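Local atomic coordinates of imelysin-like protein (Psychrobacter arcticus, PDB entry 3PF0), a protein that is of unknown function but belongs to the imelysin-like (peptidase M75) family and is a putative metalloendopeptidase. Residues A[65-70]-A[110-115]. Residues are numbered along the deposited sequence; the frame is centred on the assembly and turned at random.
Sequences PAYADA and ASAEMV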
loop_
_atom_site.group_PDB
_atom_site.type_symbol
_atom_site.label_atom_id
_atom_site.label_comp_id
_atom_site.label_asym_id
_atom_site.label_seq_id
_atom_site.Cartn_x
_atom_site.Cartn_y
_atom_site.Cartn_z
ATOM N N PRO A 65 11.263 -7.376 0.762
ATOM C CA PRO A 65 11.080 -7.331 -0.704
ATOM C C PRO A 65 10.058 -6.295 -1.175
ATOM O O PRO A 65 10.287 -5.679 -2.217
ATOM C CB PRO A 65 10.611 -8.752 -1.047
ATOM C CG PRO A 65 11.180 -9.588 0.031
ATOM C CD PRO A 65 11.011 -8.743 1.265
ATOM N N ALA A 66 8.962 -6.073 -0.409
ATOM C CA ALA A 66 7.941 -5.086 -0.769
ATOM C C ALA A 66 8.526 -3.683 -0.754
ATOM O O ALA A 66 8.292 -2.921 -1.691
ATOM C CB ALA A 66 6.756 -5.169 0.169
ATOM N N TYR A 67 9.322 -3.355 0.275
ATOM C CA TYR A 67 9.954 -2.046 0.354
ATOM C C TYR A 67 11.036 -1.905 -0.722
ATOM O O TYR A 67 11.131 -0.842 -1.339
ATOM C CB TYR A 67 10.528 -1.783 1.762
ATOM C CG TYR A 67 9.471 -1.475 2.804
ATOM C CD1 TYR A 67 8.550 -0.446 2.612
ATOM C CD2 TYR A 67 9.438 -2.164 4.015
ATOM C CE1 TYR A 67 7.573 -0.162 3.567
ATOM C CE2 TYR A 67 8.473 -1.880 4.981
ATOM C CZ TYR A 67 7.543 -0.875 4.755
ATOM O OH TYR A 67 6.618 -0.563 5.725
ATOM N N ALA A 68 11.811 -2.976 -0.978
ATOM C CA ALA A 68 12.863 -2.980 -2.002
ATOM C C ALA A 68 12.259 -2.748 -3.394
ATOM O O ALA A 68 12.804 -1.962 -4.169
ATOM C CB ALA A 68 13.644 -4.293 -1.968
ATOM N N ASP A 69 11.101 -3.385 -3.674
ATOM C CA ASP A 69 10.393 -3.238 -4.934
ATOM C C ASP A 69 9.850 -1.824 -5.104
ATOM O O ASP A 69 10.037 -1.255 -6.173
ATOM C CB ASP A 69 9.261 -4.261 -5.086
ATOM C CG ASP A 69 8.667 -4.246 -6.483
ATOM O OD1 ASP A 69 9.451 -4.254 -7.465
ATOM O OD2 ASP A 69 7.421 -4.204 -6.598
ATOM N N ALA A 70 9.228 -1.237 -4.058
ATOM C CA ALA A 70 8.741 0.140 -4.132
ATOM C C ALA A 70 9.915 1.119 -4.427
ATOM O O ALA A 70 9.755 2.038 -5.240
ATOM C CB ALA A 70 8.018 0.525 -2.843
ATOM N N ALA A 110 1.328 0.146 -2.587
ATOM C CA ALA A 110 0.050 -0.369 -2.073
ATOM C C ALA A 110 0.281 -1.724 -1.399
ATOM O O ALA A 110 -0.276 -1.980 -0.335
ATOM C CB ALA A 110 -0.981 -0.491 -3.194
ATOM N N SER A 111 1.168 -2.551 -1.984
ATOM C CA SER A 111 1.564 -3.845 -1.436
ATOM C C SER A 111 2.366 -3.655 -0.144
ATOM O O SER A 111 2.039 -4.287 0.856
ATOM C CB SER A 111 2.367 -4.626 -2.469
ATOM O OG SER A 111 1.490 -4.992 -3.523
ATOM N N ALA A 112 3.358 -2.738 -0.136
ATOM C CA ALA A 112 4.193 -2.429 1.046
ATOM C C ALA A 112 3.360 -1.878 2.231
ATOM O O ALA A 112 3.787 -1.976 3.389
ATOM C CB ALA A 112 5.291 -1.432 0.675
ATOM N N GLU A 113 2.153 -1.344 1.944
ATOM C CA GLU A 113 1.245 -0.801 2.965
ATOM C C GLU A 113 0.636 -1.906 3.867
ATOM O O GLU A 113 -0.070 -1.584 4.827
ATOM C CB GLU A 113 0.138 0.035 2.314
ATOM C CG GLU A 113 0.591 1.458 2.036
ATOM C CD GLU A 113 -0.432 2.369 1.391
ATOM O OE1 GLU A 113 -1.372 1.854 0.747
ATOM O OE2 GLU A 113 -0.264 3.604 1.481
HETATM N N MSE A 114 0.951 -3.190 3.595
HETATM C CA MSE A 114 0.542 -4.332 4.426
HETATM C C MSE A 114 1.140 -4.176 5.845
HETATM O O MSE A 114 0.633 -4.773 6.784
HETATM C CB MSE A 114 0.986 -5.666 3.781
HETATM C CG MSE A 114 2.495 -5.903 3.842
HETATM SE SE MSE A 114 3.088 -7.602 3.113
HETATM C CE MSE A 114 4.204 -6.936 1.716
ATOM N N VAL A 115 2.243 -3.397 5.962
ATOM C CA VAL A 115 2.951 -3.036 7.196
ATOM C C VAL A 115 2.523 -1.595 7.536
ATOM O O VAL A 115 2.702 -0.694 6.714
ATOM C CB VAL A 115 4.495 -3.203 7.042
ATOM C CG1 VAL A 115 5.253 -2.663 8.252
ATOM C CG2 VAL A 115 4.861 -4.660 6.798
HETATM O O HOH W 1 4.425 0.488 4.901
#
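A112 meets A66 where helix 92-112 ends against helix 48-84. Their CA atoms are the nearest pair between the two segments, 4.9 Å apart, and the CB of A66 lies 4.0 Å from the CB of A112; a side chain of one carbon on each helix suits so close an approach. The methyl of A112 also lies obliquely against the Y67 ring, 3.9 Å from CE1; tyrosine suits this place because its ring is apolar while its hydroxyl can reach carbonyls of the other segment through water. From A112 to V115 the chain makes a type I beta turn, closed by a weak hydrogen bond from the N of V115 to the O of A112. Within that turn M114, a selenomethionine, sends its CG between backbone N and carbonyl carbon (chi1 71°), and a bend about the CG-SE bond (chi3 119°) brings CE to the CB of A66, a tight 3.5 Å. The same long, unbranched side chain also packs on W230, L234 and L237 of helix 225-250. Helices 48-84 and 92-112 follow one another in this all-helical chain of the imelysin-like family, and they meet near its centre. V115 crosses the Y67 side chain at about a right angle; CG1, anti to the backbone N (chi1 173°), lies 3.6 Å from OH of Y67. This compact, branched apolar side chain also touches W207 and W230. No direct hydrogen bond joins the segments. Instead, a water accepts from the OH of Y67 at 2.6 Å and donates to the O of A112 and the O of V115, at 3.0 and 2.8 Å.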